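Local coordinates for protein Dye-decolorizing peroxidase (Irpex lacteus, PDB 7D8M) that binds heme b and probably acts as a peroxidase of the dye-decolorizing (DyP) family, at residues A[10-15]-A[51-56]. Sequence-based numbering, arbitrary orientation.
Sequences ENIQGD and TSVATI
Glu10 meets Ala54 and Ser52 with its backbone and CB. The CB of Glu10 lies 4.1 Å from the CB of Ala54, and the carbonyl O of Glu10 is 3.5 Å from the CB of Ser52. Ser52 is the N-cap of helix 53-57. Its OG lies between the backbone N and the carbonyl carbon (chi1 69°), which brings it forward over the start of the helix to accept from Thr55 N at 2.9 Å. An alanine in place of Ser52 would probably leave Thr55 N without its capping acceptor and weaken the first turn. Ile12 makes the first backbone bond. Its O accepts from Val53 N at 2.8 Å, with the donor nearly on the line of the carbonyl. The same oxygen takes a CA-H...O contact from Ser52 CA. The side chains of Ile12 and Val53 lie alongside each other and point the same way, CG2 to CG2 at 4.0 Å. In Ile12 this methyl is the branch anti to the backbone N; in Val53 it is the one beside the N. Gln13 NE2 donates to the carbonyl oxygens of Leu70 and Pro439. Gly14 closes the bridge: its N donates to Thr51 O at 2.9 Å, tilted 19° from the carbonyl plane. That oxygen also accepts from Asn69 ND2. The CA of Gly14 sits against Val53 N and 3.8 Å from the CD1 methyl of Ile56. A CB on Gly14 would run into Ser52 O and this methyl. Asp15 OD2 is hydrogen-bonded to Tyr365 OH, on strand 359-366. The two backbone bonds flank Gln13 and Ser52, forming a single isolated beta bridge. It ties the chain leading into helix 14-17 to an N-capped helix start, within the ferredoxin-like alpha+beta barrel domain of DyP peroxidases.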
loop_
_atom_site.group_PDB
_atom_site.type_symbol
_atom_site.label_atom_id
_atom_site.label_comp_id
_atom_site.label_asym_id
_atom_site.label_seq_id
_atom_site.Cartn_x
_atom_site.Cartn_y
_atom_site.Cartn_z
ATOM N N GLU A 10 -12.909 -5.406 -18.639
ATOM C CA GLU A 10 -12.377 -4.534 -19.677
ATOM C C GLU A 10 -12.641 -3.054 -19.392
ATOM O O GLU A 10 -12.069 -2.191 -20.076
ATOM C CB GLU A 10 -12.948 -4.948 -21.045
ATOM C CG GLU A 10 -14.389 -4.520 -21.300
ATOM C CD GLU A 10 -15.419 -5.319 -20.506
ATOM O OE1 GLU A 10 -15.075 -6.391 -19.956
ATOM O OE2 GLU A 10 -16.587 -4.869 -20.441
ATOM N N ASN A 11 -13.461 -2.738 -18.386
ATOM C CA ASN A 11 -13.726 -1.358 -17.996
ATOM C C ASN A 11 -13.064 -0.945 -16.679
ATOM O O ASN A 11 -13.210 0.212 -16.263
ATOM C CB ASN A 11 -15.233 -1.114 -17.888
ATOM C CG ASN A 11 -15.577 0.360 -17.938
ATOM O OD1 ASN A 11 -14.857 1.140 -18.552
ATOM N ND2 ASN A 11 -16.657 0.751 -17.274
ATOM N N ILE A 12 -12.346 -1.840 -16.011
ATOM C CA ILE A 12 -11.753 -1.549 -14.707
ATOM C C ILE A 12 -10.256 -1.345 -14.889
ATOM O O ILE A 12 -9.584 -2.167 -15.522
ATOM C CB ILE A 12 -12.055 -2.670 -13.699
ATOM C CG1 ILE A 12 -13.572 -2.857 -13.587
ATOM C CG2 ILE A 12 -11.426 -2.367 -12.326
ATOM C CD1 ILE A 12 -14.004 -3.906 -12.572
ATOM N N GLN A 13 -9.742 -0.235 -14.356
ATOM C CA GLN A 13 -8.315 0.046 -14.437
ATOM C C GLN A 13 -7.517 -1.071 -13.774
ATOM O O GLN A 13 -7.765 -1.432 -12.616
ATOM C CB GLN A 13 -8.008 1.391 -13.786
ATOM C CG GLN A 13 -8.612 2.563 -14.540
ATOM C CD GLN A 13 -7.846 3.832 -14.306
ATOM O OE1 GLN A 13 -6.685 3.955 -14.707
ATOM N NE2 GLN A 13 -8.481 4.793 -13.650
ATOM N N GLY A 14 -6.539 -1.592 -14.516
ATOM C CA GLY A 14 -5.903 -2.846 -14.161
ATOM C C GLY A 14 -5.095 -2.811 -12.877
ATOM O O GLY A 14 -4.981 -3.832 -12.194
ATOM N N ASP A 15 -4.505 -1.660 -12.534
ATOM C CA ASP A 15 -3.658 -1.634 -11.343
ATOM C C ASP A 15 -4.455 -1.820 -10.057
ATOM O O ASP A 15 -3.869 -2.157 -9.019
ATOM C CB ASP A 15 -2.856 -0.334 -11.273
ATOM C CG ASP A 15 -1.705 -0.418 -10.287
ATOM O OD1 ASP A 15 -0.830 -1.287 -10.479
ATOM O OD2 ASP A 15 -1.680 0.374 -9.314
ATOM N N THR A 51 -5.014 1.044 -19.299
ATOM C CA THR A 51 -4.919 -0.407 -19.318
ATOM C C THR A 51 -5.932 -1.021 -18.373
ATOM O O THR A 51 -5.978 -0.678 -17.186
ATOM C CB THR A 51 -3.511 -0.850 -18.924
ATOM O OG1 THR A 51 -2.563 -0.245 -19.806
ATOM C CG2 THR A 51 -3.379 -2.379 -18.975
ATOM N N SER A 52 -6.698 -1.973 -18.886
ATOM C CA SER A 52 -7.737 -2.633 -18.117
ATOM C C SER A 52 -7.200 -3.859 -17.385
ATOM O O SER A 52 -6.121 -4.379 -17.687
ATOM C CB SER A 52 -8.875 -3.066 -19.035
ATOM O OG SER A 52 -8.422 -4.110 -19.882
ATOM N N VAL A 53 -7.991 -4.318 -16.412
ATOM C CA VAL A 53 -7.772 -5.634 -15.815
ATOM C C VAL A 53 -7.693 -6.692 -16.907
ATOM O O VAL A 53 -6.785 -7.532 -16.926
ATOM C CB VAL A 53 -8.893 -5.953 -14.809
ATOM C CG1 VAL A 53 -8.896 -7.441 -14.449
ATOM C CG2 VAL A 53 -8.769 -5.086 -13.563
ATOM N N ALA A 54 -8.641 -6.650 -17.848
ATOM C CA ALA A 54 -8.704 -7.672 -18.890
ATOM C C ALA A 54 -7.412 -7.725 -19.695
ATOM O O ALA A 54 -6.910 -8.810 -20.003
ATOM C CB ALA A 54 -9.906 -7.418 -19.801
ATOM N N THR A 55 -6.845 -6.565 -20.025
ATOM C CA THR A 55 -5.601 -6.549 -20.789
ATOM C C THR A 55 -4.444 -7.137 -19.985
ATOM O O THR A 55 -3.618 -7.887 -20.524
ATOM C CB THR A 55 -5.278 -5.123 -21.229
ATOM O OG1 THR A 55 -6.345 -4.618 -22.050
ATOM C CG2 THR A 55 -3.982 -5.088 -22.020
ATOM N N ILE A 56 -4.359 -6.814 -18.694
ATOM C CA ILE A 56 -3.227 -7.294 -17.909
ATOM C C ILE A 56 -3.253 -8.816 -17.815
ATOM O O ILE A 56 -2.226 -9.478 -17.996
ATOM C CB ILE A 56 -3.221 -6.626 -16.519
ATOM C CG1 ILE A 56 -2.999 -5.110 -16.651
ATOM C CG2 ILE A 56 -2.172 -7.268 -15.608
ATOM C CD1 ILE A 56 -2.666 -4.430 -15.309
#